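Local structure of carbonic anhydrase (Porphyridium purpureum, 1DDZ) at residues S230-S235 against G263-D268. The protein probably catalyses the reversible hydration of carbon dioxide to hydrogencarbonate, as a zinc-dependent carbonic anhydrase of the beta class. Numbering follows the deposited sequence.
Sequences SSDDIS and GESELD
S231 meets E266 and L267 at the N-terminus of helix 266-279, which opens with a capping box: S265 OG, at the N-cap, accepts a weak hydrogen bond from D268 N, and D268 OD2 takes S265 N at 3.1 Å. S231 offers both its backbone polar atoms. L267 N donates to S231 O over 2.9 Å, tilted 32° from the carbonyl plane, while S231 N donates to E266 OE1 over 3.1 Å in a nearly straight bond (N-H...O 160°), meeting the oxygen from above the carboxylate plane. In D232, chi1 of -168° swings the carboxylate away from the backbone N and brings OD1 to 3.0 Å from S265 OG; CG lies 3.6 Å from L267 CD1. D232 OD1 also stands 4.5 Å from D268 OD1, and water 1 donates to both, probably easing the like charges. Replacing D232 by alanine is likely to take the second acceptor from this water and the carboxylate neighbour from S265 OG, and to thin the packing on L267 CD1. Behind S231, its OG accepts from D233 N at 3.0 Å, closing an ST turn. Further out, Q198 bonds D232 N and S230 O, helix 172-193 packs on L267, and the contact forms part of the interface between the two chains: D232 O accepts from R156 NH2 of the second subunit.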
loop_
_atom_site.group_PDB
_atom_site.type_symbol
_atom_site.label_atom_id
_atom_site.label_comp_id
_atom_site.label_asym_id
_atom_site.label_seq_id
_atom_site.Cartn_x
_atom_site.Cartn_y
_atom_site.Cartn_z
ATOM N N SER A 230 2.394 -16.303 -20.044
ATOM C CA SER A 230 3.829 -16.499 -19.853
ATOM C C SER A 230 4.105 -16.693 -18.384
ATOM O O SER A 230 3.873 -15.770 -17.607
ATOM C CB SER A 230 4.644 -15.276 -20.305
ATOM O OG SER A 230 4.438 -14.952 -21.666
ATOM N N SER A 231 4.612 -17.868 -18.007
ATOM C CA SER A 231 4.947 -18.143 -16.616
ATOM C C SER A 231 6.067 -17.220 -16.201
ATOM O O SER A 231 6.995 -16.943 -16.976
ATOM C CB SER A 231 5.414 -19.582 -16.409
ATOM O OG SER A 231 5.998 -19.736 -15.119
ATOM N N ASP A 232 5.970 -16.718 -14.983
ATOM C CA ASP A 232 6.978 -15.830 -14.457
ATOM C C ASP A 232 7.810 -16.617 -13.459
ATOM O O ASP A 232 8.651 -16.061 -12.788
ATOM C CB ASP A 232 6.340 -14.609 -13.800
ATOM C CG ASP A 232 7.349 -13.533 -13.492
ATOM O OD1 ASP A 232 8.320 -13.444 -14.239
ATOM O OD2 ASP A 232 7.188 -12.783 -12.511
ATOM N N ASP A 233 7.669 -17.934 -13.486
ATOM C CA ASP A 233 8.395 -18.811 -12.584
ATOM C C ASP A 233 9.907 -18.914 -12.790
ATOM O O ASP A 233 10.384 -19.049 -13.916
ATOM C CB ASP A 233 7.823 -20.213 -12.684
ATOM C CG ASP A 233 8.502 -21.171 -11.742
ATOM O OD1 ASP A 233 8.322 -20.991 -10.528
ATOM O OD2 ASP A 233 9.241 -22.070 -12.195
ATOM N N ILE A 234 10.661 -18.853 -11.696
ATOM C CA ILE A 234 12.107 -19.017 -11.756
ATOM C C ILE A 234 12.547 -20.028 -10.716
ATOM O O ILE A 234 13.728 -20.308 -10.610
ATOM C CB ILE A 234 12.912 -17.713 -11.517
ATOM C CG1 ILE A 234 12.622 -17.152 -10.130
ATOM C CG2 ILE A 234 12.675 -16.712 -12.630
ATOM C CD1 ILE A 234 13.615 -16.087 -9.689
ATOM N N SER A 235 11.616 -20.591 -9.948
ATOM C CA SER A 235 11.986 -21.577 -8.931
ATOM C C SER A 235 12.607 -22.833 -9.551
ATOM O O SER A 235 13.344 -23.567 -8.897
ATOM C CB SER A 235 10.791 -21.969 -8.072
ATOM O OG SER A 235 9.709 -22.321 -8.884
ATOM N N GLY A 263 19.167 -17.922 -15.377
ATOM C CA GLY A 263 17.862 -18.192 -15.940
ATOM C C GLY A 263 16.877 -17.028 -15.839
ATOM O O GLY A 263 16.867 -16.257 -14.863
ATOM N N GLU A 264 16.043 -16.893 -16.860
ATOM C CA GLU A 264 15.017 -15.870 -16.886
ATOM C C GLU A 264 13.728 -16.633 -17.174
ATOM O O GLU A 264 13.754 -17.685 -17.796
ATOM C CB GLU A 264 15.318 -14.793 -17.940
ATOM C CG GLU A 264 15.349 -15.229 -19.406
ATOM C CD GLU A 264 15.486 -14.040 -20.370
ATOM O OE1 GLU A 264 15.541 -14.265 -21.601
ATOM O OE2 GLU A 264 15.531 -12.871 -19.909
ATOM N N SER A 265 12.622 -16.170 -16.620
ATOM C CA SER A 265 11.360 -16.862 -16.810
ATOM C C SER A 265 10.796 -16.612 -18.204
ATOM O O SER A 265 11.313 -15.764 -18.938
ATOM C CB SER A 265 10.389 -16.349 -15.761
ATOM O OG SER A 265 10.290 -14.943 -15.885
ATOM N N GLU A 266 9.680 -17.263 -18.523
ATOM C CA GLU A 266 9.039 -17.054 -19.814
ATOM C C GLU A 266 8.616 -15.607 -19.911
ATOM O O GLU A 266 8.685 -15.017 -20.972
ATOM C CB GLU A 266 7.768 -17.904 -19.968
ATOM C CG GLU A 266 7.942 -19.417 -19.991
ATOM C CD GLU A 266 6.588 -20.179 -20.045
ATOM O OE1 GLU A 266 5.542 -19.572 -20.390
ATOM O OE2 GLU A 266 6.571 -21.397 -19.729
ATOM N N LEU A 267 8.163 -15.029 -18.801
ATOM C CA LEU A 267 7.696 -13.647 -18.822
ATOM C C LEU A 267 8.824 -12.701 -19.149
ATOM O O LEU A 267 8.650 -11.746 -19.906
ATOM C CB LEU A 267 7.088 -13.254 -17.475
ATOM C CG LEU A 267 5.828 -12.374 -17.416
ATOM C CD1 LEU A 267 5.859 -11.530 -16.138
ATOM C CD2 LEU A 267 5.682 -11.479 -18.631
ATOM N N ASP A 268 9.977 -12.935 -18.542
ATOM C CA ASP A 268 11.150 -12.093 -18.790
ATOM C C ASP A 268 11.450 -12.037 -20.294
ATOM O O ASP A 268 11.599 -10.967 -20.873
ATOM C CB ASP A 268 12.378 -12.639 -18.028
ATOM C CG ASP A 268 12.311 -12.389 -16.515
ATOM O OD1 ASP A 268 11.814 -11.332 -16.075
ATOM O OD2 ASP A 268 12.787 -13.247 -15.746
HETATM O O HOH W 1 9.233 -11.271 -15.086
HETATM O O HOH W 2 9.299 -19.104 -16.418
#